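Local coordinates for possible galactose mutarotase (Streptomyces platensis subsp. rosaceus, PDB 4RNL), which probably interconverts the alpha and beta anomers of galactose or a related aldose, as an aldose 1-epimerase family member whose function is not established, at residues A[22-27]-A[44-49]; A[33-38]-A[55-60]; A[92-95]-A[100-103]; A[75-80]-A[111-116]. All coordinates share one frame; numbering follows the deposited sequence. Where two conformers were deposited one is given.

Contacts 1 and 2 share one five-stranded antiparallel sheet, their centres 11 Å apart. Their segments alternate along the chain, and each pair spans one intervening strand: 35-39 lies between 21-28 and 45-51, and 45-51 between 35-39 and 57-59. Contact 4, centred 18 Å from contact 1, follows in sequence and touches it where the loop 75-80 meets V45. Contact 3 is the hairpin 93-96/99-102, nested within the chain loop that contact 4 closes; S111 packs against its A92 and L103. Contacts 2 and 3 are farthest apart, at 41 Å between centres. Contact 4 therefore lies between the five-stranded sheet and the hairpin, beside a bound glycerol, which may mark a sugar-binding pocket.

Contact 1: residues A[22-27]-A[44-49]; sequences VDRWTL and IVQTVE
Q46 OE1 accepts a hydrogen bond from R24 NH1 at 2.8 Å, and an N-H...O angle of 160° shows that it is nearly straight. The C=O...donor angle at OE1 is 117°, with the donor tilted somewhat out of the carbonyl plane, whereas OE1 itself lies close to the plane of the guanidinium and meets it at its edge. The two flat groups are turned obliquely to each other and do not stack. R24 CD adds a second approach to the same oxygen, 3.2 Å from Q46 OE1. The R24 chain leaves its strand with CG anti to the backbone N (chi1 -179°) and then bends at chi3, which swings NH1 round to the amide; Q46 bends earlier, at chi2. The other end of the amide is also held, because Q46 NE2 is hydrogen-bonded to F64 O, so both polar ends of this buried side chain have partners and its rotation is fixed.

The CA atoms of R24 and Q46 are 8.6 Å apart, too far for adjacent strands: strand 35-39 runs between them, and R37 on it touches both side chains. Q46 and T47 both face R37, and the helix-like backbone of Q46 departs from its strand's extended path. Q46 thus belongs to a classic beta bulge opposite R37, and its side chain bonds across the intervening strand of the antiparallel sheet.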
loop_
_atom_site.group_PDB
_atom_site.type_symbol
_atom_site.label_atom_id
_atom_site.label_comp_id
_atom_site.label_asym_id
_atom_site.label_seq_id
_atom_site.Cartn_x
_atom_site.Cartn_y
_atom_site.Cartn_z
ATOM N N VAL A 22 -18.541 9.172 5.463
ATOM C CA VAL A 22 -17.671 8.253 4.742
ATOM C C VAL A 22 -18.552 7.243 4.008
ATOM O O VAL A 22 -19.527 6.752 4.568
ATOM C CB VAL A 22 -16.733 7.507 5.725
ATOM C CG1 VAL A 22 -15.905 6.440 4.996
ATOM C CG2 VAL A 22 -15.832 8.505 6.455
ATOM N N ASP A 23 -18.222 6.967 2.748
ATOM C CA ASP A 23 -18.949 5.979 1.952
ATOM C C ASP A 23 -18.103 4.731 1.740
ATOM O O ASP A 23 -16.874 4.797 1.759
ATOM C CB ASP A 23 -19.307 6.554 0.577
ATOM C CG ASP A 23 -20.504 7.472 0.610
ATOM O OD1 ASP A 23 -21.290 7.426 1.584
ATOM O OD2 ASP A 23 -20.671 8.235 -0.369
ATOM N N ARG A 24 -18.765 3.593 1.540
ATOM C CA ARG A 24 -18.075 2.355 1.164
ATOM C C ARG A 24 -18.488 1.939 -0.245
ATOM O O ARG A 24 -19.675 1.798 -0.535
ATOM C CB ARG A 24 -18.356 1.220 2.158
ATOM C CG ARG A 24 -17.624 -0.082 1.802
ATOM C CD ARG A 24 -17.621 -1.087 2.938
ATOM N NE ARG A 24 -18.963 -1.586 3.246
ATOM C CZ ARG A 24 -19.216 -2.584 4.088
ATOM N NH1 ARG A 24 -18.217 -3.188 4.716
ATOM N NH2 ARG A 24 -20.468 -2.978 4.307
ATOM N N TRP A 25 -17.511 1.760 -1.124
ATOM C CA TRP A 25 -17.784 1.337 -2.494
ATOM C C TRP A 25 -17.483 -0.142 -2.625
ATOM O O TRP A 25 -16.430 -0.611 -2.179
ATOM C CB TRP A 25 -16.916 2.137 -3.465
ATOM C CG TRP A 25 -17.357 3.571 -3.595
ATOM C CD1 TRP A 25 -17.147 4.586 -2.697
ATOM C CD2 TRP A 25 -18.087 4.146 -4.688
ATOM N NE1 TRP A 25 -17.699 5.759 -3.176
ATOM C CE2 TRP A 25 -18.284 5.512 -4.388
ATOM C CE3 TRP A 25 -18.598 3.633 -5.885
ATOM C CZ2 TRP A 25 -18.974 6.372 -5.249
ATOM C CZ3 TRP A 25 -19.274 4.491 -6.739
ATOM C CH2 TRP A 25 -19.457 5.845 -6.416
ATOM N N THR A 26 -18.410 -0.883 -3.226
ATOM C CA THR A 26 -18.237 -2.322 -3.392
ATOM C C THR A 26 -18.054 -2.654 -4.860
ATOM O O THR A 26 -18.882 -2.286 -5.697
ATOM C CB THR A 26 -19.439 -3.111 -2.856
ATOM O OG1 THR A 26 -19.573 -2.878 -1.452
ATOM C CG2 THR A 26 -19.237 -4.603 -3.078
ATOM N N LEU A 27 -16.945 -3.323 -5.166
ATOM C CA LEU A 27 -16.663 -3.789 -6.520
ATOM C C LEU A 27 -16.811 -5.301 -6.497
ATOM O O LEU A 27 -16.160 -5.977 -5.696
ATOM C CB LEU A 27 -15.229 -3.411 -6.926
ATOM C CG LEU A 27 -14.914 -1.975 -7.363
ATOM C CD1 LEU A 27 -15.441 -0.925 -6.400
ATOM C CD2 LEU A 27 -13.421 -1.788 -7.537
ATOM N N ILE A 44 -9.174 3.574 1.872
ATOM C CA ILE A 44 -8.873 2.294 2.504
ATOM C C ILE A 44 -9.514 1.117 1.770
ATOM O O ILE A 44 -10.709 1.114 1.496
ATOM C CB ILE A 44 -9.321 2.304 3.984
ATOM C CG1 ILE A 44 -8.321 3.108 4.826
ATOM C CG2 ILE A 44 -9.399 0.885 4.539
ATOM C CD1 ILE A 44 -8.922 3.627 6.138
ATOM N N VAL A 45 -8.707 0.119 1.438
ATOM C CA VAL A 45 -9.247 -1.137 0.948
ATOM C C VAL A 45 -9.667 -1.925 2.185
ATOM O O VAL A 45 -8.829 -2.493 2.902
ATOM C CB VAL A 45 -8.195 -1.916 0.123
ATOM C CG1 VAL A 45 -8.754 -3.266 -0.320
ATOM C CG2 VAL A 45 -7.767 -1.094 -1.094
ATOM N N GLN A 46 -10.968 -1.942 2.447
ATOM C CA GLN A 46 -11.491 -2.527 3.680
ATOM C C GLN A 46 -11.514 -4.044 3.621
ATOM O O GLN A 46 -11.171 -4.718 4.600
ATOM C CB GLN A 46 -12.905 -2.019 3.965
ATOM C CG GLN A 46 -13.362 -2.362 5.371
ATOM C CD GLN A 46 -14.731 -2.980 5.382
ATOM O OE1 GLN A 46 -15.431 -2.978 4.368
ATOM N NE2 GLN A 46 -15.126 -3.524 6.526
ATOM N N THR A 47 -11.932 -4.588 2.484
ATOM C CA THR A 47 -11.942 -6.040 2.315
ATOM C C THR A 47 -11.577 -6.467 0.891
ATOM O O THR A 47 -11.823 -5.748 -0.081
ATOM C CB THR A 47 -13.307 -6.673 2.685
ATOM O OG1 THR A 47 -14.358 -5.972 2.015
ATOM C CG2 THR A 47 -13.564 -6.652 4.193
ATOM N N VAL A 48 -10.981 -7.651 0.797
ATOM C CA VAL A 48 -10.658 -8.303 -0.463
ATOM C C VAL A 48 -11.063 -9.768 -0.306
ATOM O O VAL A 48 -10.580 -10.455 0.599
ATOM C CB VAL A 48 -9.143 -8.230 -0.767
ATOM C CG1 VAL A 48 -8.810 -9.063 -1.988
ATOM C CG2 VAL A 48 -8.698 -6.781 -0.982
ATOM N N GLU A 49 -11.968 -10.236 -1.156
ATOM C CA GLU A 49 -12.439 -11.618 -1.084
ATOM C C GLU A 49 -12.161 -12.340 -2.394
ATOM O O GLU A 49 -12.440 -11.809 -3.466
ATOM C CB GLU A 49 -13.938 -11.649 -0.777
ATOM C CG GLU A 49 -14.264 -11.164 0.634
ATOM C CD GLU A 49 -15.720 -10.790 0.805
ATOM O OE1 GLU A 49 -16.486 -11.620 1.331
ATOM O OE2 GLU A 49 -16.100 -9.665 0.412
#

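Contact 2: residues A[33-38]-A[55-60]; sequences GLRVRV and GMRGQL
On the five-stranded antiparallel sheet, R57 of the outermost strand 57-59 reaches over strand 45-51 to R35 on strand 35-39. The two chains cross at about a right angle. R57 NH1 stands over the centre of the R35 guanidinium, 3.6 Å from R35 CZ, and it also lies 3.6 Å from R35 CB. The two guanidinium planes are 60° apart, which excludes a parallel stack. On the opposite face of the R35 group, toward its rim, sits R37 NH2, 3.1 Å from R35 NE; both are donors. This gathering of positive groups is probably tolerated because carboxylates pair with it: E49 forms a salt bridge with R35 NE, and E28 one with R57 NH2.

A bend at chi3 (-85°) brings the R57 head close to the 33-35 backbone, where NH2 is 3.6 Å from L34 C. At the guanidinium edge water 1 accepts a hydrogen bond from R57 NE at 2.8 Å, and G33 O lies 2.8 Å from water 1, placed to receive one of its protons. With no direct hydrogen bond between the segments, the crossing of the two arginine side chains and this water carry the contact. Its geometry is that of a cross-strand arginine and carboxylate network on one face of an antiparallel sheet.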
loop_
_atom_site.group_PDB
_atom_site.type_symbol
_atom_site.label_atom_id
_atom_site.label_comp_id
_atom_site.label_asym_id
_atom_site.label_seq_id
_atom_site.Cartn_x
_atom_site.Cartn_y
_atom_site.Cartn_z
ATOM N N GLY A 33 -14.602 -14.424 -9.374
ATOM C CA GLY A 33 -13.796 -13.219 -9.328
ATOM C C GLY A 33 -13.557 -12.749 -7.908
ATOM O O GLY A 33 -13.292 -13.553 -7.012
ATOM N N LEU A 34 -13.654 -11.441 -7.701
ATOM C CA LEU A 34 -13.355 -10.855 -6.410
ATOM C C LEU A 34 -14.506 -10.016 -5.917
ATOM O O LEU A 34 -15.354 -9.580 -6.698
ATOM C CB LEU A 34 -12.142 -9.923 -6.521
ATOM C CG LEU A 34 -10.800 -10.432 -7.024
ATOM C CD1 LEU A 34 -9.784 -9.330 -6.836
ATOM C CD2 LEU A 34 -10.395 -11.676 -6.272
ATOM N N ARG A 35 -14.514 -9.767 -4.614
ATOM C CA ARG A 35 -15.260 -8.641 -4.071
ATOM C C ARG A 35 -14.239 -7.790 -3.331
ATOM O O ARG A 35 -13.462 -8.296 -2.503
ATOM C CB ARG A 35 -16.402 -9.084 -3.138
ATOM C CG ARG A 35 -17.194 -7.893 -2.583
ATOM C CD ARG A 35 -18.543 -8.290 -2.006
ATOM N NE ARG A 35 -18.418 -9.299 -0.961
ATOM C CZ ARG A 35 -19.414 -10.090 -0.572
ATOM N NH1 ARG A 35 -20.608 -9.977 -1.143
ATOM N NH2 ARG A 35 -19.216 -10.990 0.385
ATOM N N VAL A 36 -14.206 -6.513 -3.678
ATOM C CA VAL A 36 -13.310 -5.561 -3.046
ATOM C C VAL A 36 -14.156 -4.407 -2.550
ATOM O O VAL A 36 -15.021 -3.913 -3.275
ATOM C CB VAL A 36 -12.258 -5.038 -4.051
ATOM C CG1 VAL A 36 -11.403 -3.939 -3.411
ATOM C CG2 VAL A 36 -11.370 -6.192 -4.551
ATOM N N ARG A 37 -13.933 -3.984 -1.310
ATOM C CA ARG A 37 -14.641 -2.816 -0.795
ATOM C C ARG A 37 -13.640 -1.717 -0.469
ATOM O O ARG A 37 -12.602 -1.986 0.138
ATOM C CB ARG A 37 -15.456 -3.184 0.445
ATOM C CG ARG A 37 -16.500 -4.264 0.194
ATOM C CD ARG A 37 -17.389 -4.464 1.413
ATOM N NE ARG A 37 -18.367 -5.529 1.195
ATOM C CZ ARG A 37 -18.315 -6.720 1.782
ATOM N NH1 ARG A 37 -17.336 -6.997 2.637
ATOM N NH2 ARG A 37 -19.243 -7.633 1.522
ATOM N N VAL A 38 -13.962 -0.490 -0.872
ATOM C CA VAL A 38 -13.059 0.653 -0.747
ATOM C C VAL A 38 -13.782 1.796 -0.035
ATOM O O VAL A 38 -14.934 2.116 -0.360
ATOM C CB VAL A 38 -12.588 1.148 -2.131
ATOM C CG1 VAL A 38 -11.658 2.346 -1.986
ATOM C CG2 VAL A 38 -11.875 0.023 -2.899
ATOM N N GLY A 55 -12.870 -23.259 -4.685
ATOM C CA GLY A 55 -13.805 -22.263 -5.174
ATOM C C GLY A 55 -14.501 -21.482 -4.078
ATOM O O GLY A 55 -15.402 -20.698 -4.357
HETATM N N MSE A 56 -14.087 -21.683 -2.831
HETATM C CA MSE A 56 -14.751 -21.027 -1.702
HETATM C C MSE A 56 -14.224 -19.624 -1.433
HETATM O O MSE A 56 -13.028 -19.411 -1.246
HETATM C CB MSE A 56 -14.635 -21.870 -0.431
HETATM C CG MSE A 56 -15.348 -21.257 0.774
HETATM SE SE MSE A 56 -17.302 -21.204 0.618
HETATM C CE MSE A 56 -17.723 -20.234 2.259
ATOM N N ARG A 57 -15.131 -18.652 -1.415
ATOM C CA ARG A 57 -14.745 -17.265 -1.165
ATOM C C ARG A 57 -14.273 -17.058 0.283
ATOM O O ARG A 57 -14.837 -17.630 1.214
ATOM C CB ARG A 57 -15.929 -16.343 -1.483
ATOM C CG ARG A 57 -15.682 -14.875 -1.207
ATOM C CD ARG A 57 -16.810 -14.015 -1.796
ATOM N NE ARG A 57 -16.586 -13.696 -3.210
ATOM C CZ ARG A 57 -17.280 -12.794 -3.901
ATOM N NH1 ARG A 57 -18.261 -12.116 -3.319
ATOM N NH2 ARG A 57 -16.989 -12.566 -5.179
ATOM N N GLY A 58 -13.230 -16.252 0.467
ATOM C CA GLY A 58 -12.753 -15.923 1.801
ATOM C C GLY A 58 -12.158 -14.529 1.839
ATOM O O GLY A 58 -11.609 -14.061 0.835
ATOM N N GLN A 59 -12.268 -13.862 2.987
ATOM C CA GLN A 59 -11.791 -12.474 3.128
ATOM C C GLN A 59 -10.325 -12.503 3.518
ATOM O O GLN A 59 -9.954 -13.190 4.476
ATOM C CB GLN A 59 -12.609 -11.744 4.198
ATOM C CG GLN A 59 -12.641 -10.217 4.032
ATOM C CD GLN A 59 -11.289 -9.574 4.298
ATOM O OE1 GLN A 59 -10.774 -8.817 3.469
ATOM N NE2 GLN A 59 -10.704 -9.878 5.459
ATOM N N LEU A 60 -9.494 -11.760 2.785
ATOM C CA LEU A 60 -8.045 -11.898 2.892
ATOM C C LEU A 60 -7.322 -10.687 3.481
ATOM O O LEU A 60 -6.185 -10.806 3.934
ATOM C CB LEU A 60 -7.441 -12.186 1.507
ATOM C CG LEU A 60 -8.155 -13.239 0.641
ATOM C CD1 LEU A 60 -7.419 -13.407 -0.688
ATOM C CD2 LEU A 60 -8.236 -14.574 1.369
HETATM O O HOH W 1 -14.780 -14.762 -5.006
#

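Contact 3: residues A[92-95]-A[100-103]; sequences ASFV and TDAL
D101 N donates to F94 O at 2.8 Å with an N-H...O angle of 176°, and the reciprocal bond from F94 N to D101 O is longer, at 3.3 Å. Together they identify F94 and D101 as an antiparallel hydrogen-bonded pair. L103 N to A92 O, also 2.8 Å, continues the pairing; S93 with A102 and V95 with T100 are the non-hydrogen-bonded pairs. D101 O receives a further CA-H...O approach from S93 CA.

F94 and D101 point to the same side of the sheet. With chi1 at 65°, F94 CG sits between its backbone N and carbonyl carbon, and this lays the ring across the partner strand. D101 CB rests over one ring face in a CH-pi contact, 4.0 Å from the F94 centroid. At the ring edge L103 CD1 is 3.9 Å from F94 CE1. An alanine in place of F94 is likely to leave D101 CB without its aromatic partner and to open a gap beside L103, I89 and P316. Away from the ring, on the face bearing S93 and T100, T100 CG2 touches S93 OG at 3.5 Å. The strand axes, at 159°, are those of a two-stranded antiparallel beta hairpin.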
loop_
_atom_site.group_PDB
_atom_site.type_symbol
_atom_site.label_atom_id
_atom_site.label_comp_id
_atom_site.label_asym_id
_atom_site.label_seq_id
_atom_site.Cartn_x
_atom_site.Cartn_y
_atom_site.Cartn_z
ATOM N N ALA A 92 12.568 14.187 9.442
ATOM C CA ALA A 92 11.368 14.951 9.101
ATOM C C ALA A 92 11.745 16.239 8.380
ATOM O O ALA A 92 11.174 17.301 8.640
ATOM C CB ALA A 92 10.546 15.263 10.355
ATOM N N SER A 93 12.713 16.136 7.475
ATOM C CA SER A 93 13.208 17.305 6.762
ATOM C C SER A 93 13.860 16.891 5.451
ATOM O O SER A 93 14.458 15.818 5.367
ATOM C CB SER A 93 14.236 18.035 7.624
ATOM O OG SER A 93 14.655 19.229 6.996
ATOM N N PHE A 94 13.751 17.742 4.431
ATOM C CA PHE A 94 14.484 17.531 3.179
ATOM C C PHE A 94 14.678 18.855 2.446
ATOM O O PHE A 94 14.032 19.849 2.775
ATOM C CB PHE A 94 13.792 16.489 2.280
ATOM C CG PHE A 94 12.428 16.906 1.785
ATOM C CD1 PHE A 94 11.305 16.726 2.575
ATOM C CD2 PHE A 94 12.274 17.465 0.523
ATOM C CE1 PHE A 94 10.047 17.096 2.114
ATOM C CE2 PHE A 94 11.020 17.844 0.055
ATOM C CZ PHE A 94 9.908 17.660 0.851
ATOM N N VAL A 95 15.587 18.868 1.474
ATOM C CA VAL A 95 15.835 20.061 0.676
ATOM C C VAL A 95 15.302 19.859 -0.736
ATOM O O VAL A 95 15.534 18.821 -1.357
ATOM C CB VAL A 95 17.337 20.409 0.636
ATOM C CG1 VAL A 95 17.600 21.633 -0.248
ATOM C CG2 VAL A 95 17.850 20.670 2.031
ATOM N N THR A 100 14.675 24.332 2.427
ATOM C CA THR A 100 14.497 23.287 3.443
ATOM C C THR A 100 13.036 23.181 3.858
ATOM O O THR A 100 12.428 24.165 4.281
ATOM C CB THR A 100 15.362 23.553 4.699
ATOM O OG1 THR A 100 16.753 23.532 4.345
ATOM C CG2 THR A 100 15.112 22.491 5.756
ATOM N N ASP A 101 12.475 21.987 3.717
ATOM C CA ASP A 101 11.087 21.730 4.092
ATOM C C ASP A 101 11.023 21.005 5.430
ATOM O O ASP A 101 11.651 19.965 5.605
ATOM C CB ASP A 101 10.398 20.885 3.012
ATOM C CG ASP A 101 10.211 21.644 1.713
ATOM O OD1 ASP A 101 9.240 22.431 1.624
ATOM O OD2 ASP A 101 11.037 21.465 0.787
ATOM N N ALA A 102 10.261 21.550 6.370
ATOM C CA ALA A 102 10.130 20.941 7.693
ATOM C C ALA A 102 8.829 20.156 7.818
ATOM O O ALA A 102 7.736 20.692 7.601
ATOM C CB ALA A 102 10.209 22.016 8.776
ATOM N N LEU A 103 8.938 18.880 8.182
ATOM C CA LEU A 103 7.761 18.033 8.339
ATOM C C LEU A 103 7.538 17.728 9.822
ATOM O O LEU A 103 8.412 17.980 10.657
ATOM C CB LEU A 103 7.930 16.732 7.539
ATOM C CG LEU A 103 8.418 16.894 6.091
ATOM C CD1 LEU A 103 8.789 15.547 5.490
ATOM C CD2 LEU A 103 7.372 17.590 5.216
#

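Contact 4: residues A[75-80]-A[111-116]; sequences GSYFGA and SLHGGP. With PO4 (phosphate ion), chain H.
The Y77 ring takes the edge of H113 on one face: H113 CD2 lies over its centre and comes within 3.5 Å of Y77 CE1. The centroids are 4.5 Å apart and the planes 72° from each other, which defines a T-shaped (edge-to-face) pair. L112 CD1 sits over the centre of one H113 face, and H113 CB reaches the phenol end of the tyrosine, 3.6 Å from Y77 CE2.

In the plane of the Y77 ring, OH donates to water 2 at 2.7 Å. That water spends its own protons on H113 O at 2.7 Å and G115 O at 2.6 Å, so it ties the phenol to the type I' turn from L112 to G115. A phenylalanine in place of Y77 would keep the ring but is likely to leave water 2 without its donor and the link to the turn broken. H113 ND1 is hydrogen-bonded to N87 N, which would help set the imidazole's rotation, while NE2 meets a bound glycerol, consistent with a sugar pocket. At the start of the 75-80 segment, a phosphate ion, probably from the crystallisation liquor, accepts from G75 N at O4 (3.1 Å) and is also hydrogen-bonded to H73.

The 75-80 loop connects helix 67-72 to strand 81-82, an outermost strand of the seven-stranded sheet, and its G79 O accepts a backbone hydrogen bond from V45 N at the start of strand 45-51. Across the contact, strand 111-112 lies antiparallel to strand 88-89.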
loop_
_atom_site.group_PDB
_atom_site.type_symbol
_atom_site.label_atom_id
_atom_site.label_comp_id
_atom_site.label_asym_id
_atom_site.label_seq_id
_atom_site.Cartn_x
_atom_site.Cartn_y
_atom_site.Cartn_z
ATOM N N GLY A 75 -2.825 3.595 13.121
ATOM C CA GLY A 75 -1.396 3.344 13.223
ATOM C C GLY A 75 -0.885 2.152 12.430
ATOM O O GLY A 75 0.311 2.070 12.131
ATOM N N SER A 76 -1.776 1.220 12.105
ATOM C CA SER A 76 -1.409 0.040 11.323
ATOM C C SER A 76 -1.454 0.321 9.834
ATOM O O SER A 76 -0.947 -0.468 9.032
ATOM C CB SER A 76 -2.370 -1.123 11.609
ATOM O OG SER A 76 -2.193 -1.628 12.925
ATOM N N TYR A 77 -2.102 1.425 9.471
ATOM C CA TYR A 77 -2.354 1.770 8.075
ATOM C C TYR A 77 -3.058 0.659 7.290
ATOM O O TYR A 77 -2.797 0.488 6.102
ATOM C CB TYR A 77 -1.045 2.167 7.375
ATOM C CG TYR A 77 -0.437 3.424 7.954
ATOM C CD1 TYR A 77 0.385 3.368 9.072
ATOM C CD2 TYR A 77 -0.721 4.666 7.408
ATOM C CE1 TYR A 77 0.931 4.523 9.618
ATOM C CE2 TYR A 77 -0.184 5.833 7.951
ATOM C CZ TYR A 77 0.635 5.751 9.059
ATOM O OH TYR A 77 1.179 6.903 9.598
ATOM N N PHE A 78 -3.947 -0.091 7.942
ATOM C CA PHE A 78 -4.665 -1.165 7.255
ATOM C C PHE A 78 -5.338 -0.651 5.985
ATOM O O PHE A 78 -6.067 0.337 6.029
ATOM C CB PHE A 78 -5.727 -1.781 8.170
ATOM C CG PHE A 78 -5.172 -2.682 9.236
ATOM C CD1 PHE A 78 -3.969 -3.358 9.047
ATOM C CD2 PHE A 78 -5.858 -2.860 10.428
ATOM C CE1 PHE A 78 -3.471 -4.206 10.039
ATOM C CE2 PHE A 78 -5.364 -3.699 11.424
ATOM C CZ PHE A 78 -4.169 -4.370 11.227
ATOM N N GLY A 79 -5.060 -1.314 4.859
ATOM C CA GLY A 79 -5.687 -1.034 3.572
ATOM C C GLY A 79 -5.464 0.328 2.935
ATOM O O GLY A 79 -6.062 0.641 1.896
ATOM N N ALA A 80 -4.575 1.130 3.513
ATOM C CA ALA A 80 -4.625 2.569 3.276
ATOM C C ALA A 80 -3.918 3.078 2.027
ATOM O O ALA A 80 -2.834 2.611 1.670
ATOM C CB ALA A 80 -4.106 3.312 4.500
ATOM N N SER A 111 9.789 11.647 9.633
ATOM C CA SER A 111 8.432 11.708 9.100
ATOM C C SER A 111 8.075 10.376 8.450
ATOM O O SER A 111 8.874 9.819 7.686
ATOM C CB SER A 111 8.336 12.831 8.066
ATOM O OG SER A 111 7.196 12.652 7.241
ATOM N N LEU A 112 6.879 9.860 8.745
ATOM C CA LEU A 112 6.439 8.569 8.199
ATOM C C LEU A 112 5.091 8.708 7.517
ATOM O O LEU A 112 4.163 9.300 8.085
ATOM C CB LEU A 112 6.317 7.522 9.314
ATOM C CG LEU A 112 5.656 6.186 8.957
ATOM C CD1 LEU A 112 6.518 5.367 7.999
ATOM C CD2 LEU A 112 5.361 5.397 10.221
ATOM N N HIS A 113 4.993 8.174 6.300
ATOM C CA HIS A 113 3.714 8.015 5.597
ATOM C C HIS A 113 2.928 9.317 5.467
ATOM O O HIS A 113 1.697 9.330 5.552
ATOM C CB HIS A 113 2.842 6.944 6.285
ATOM C CG HIS A 113 3.365 5.543 6.146
ATOM N ND1 HIS A 113 4.158 5.139 5.096
ATOM C CD2 HIS A 113 3.191 4.448 6.926
ATOM C CE1 HIS A 113 4.459 3.860 5.234
ATOM N NE2 HIS A 113 3.878 3.413 6.337
ATOM N N GLY A 114 3.632 10.425 5.260
ATOM C CA GLY A 114 2.950 11.671 4.986
ATOM C C GLY A 114 2.512 12.474 6.198
ATOM O O GLY A 114 1.887 13.519 6.044
ATOM N N GLY A 115 2.828 12.004 7.402
ATOM C CA GLY A 115 2.531 12.777 8.599
ATOM C C GLY A 115 1.233 12.367 9.271
ATOM O O GLY A 115 0.506 11.527 8.747
ATOM N N PRO A 116 0.937 12.956 10.439
ATOM C CA PRO A 116 -0.262 12.579 11.196
ATOM C C PRO A 116 -1.537 12.748 10.385
ATOM O O PRO A 116 -2.437 11.912 10.508
ATOM C CB PRO A 116 -0.251 13.557 12.376
ATOM C CG PRO A 116 1.214 13.872 12.569
ATOM C CD PRO A 116 1.771 13.932 11.168
HETATM P P PO4 H . -3.121 2.235 17.159
HETATM O O1 PO4 H . -1.860 2.417 17.969
HETATM O O2 PO4 H . -3.042 0.938 16.388
HETATM O O3 PO4 H . -4.299 2.180 18.103
HETATM O O4 PO4 H . -3.277 3.392 16.193
HETATM O O HOH W 2 0.518 9.017 8.010
#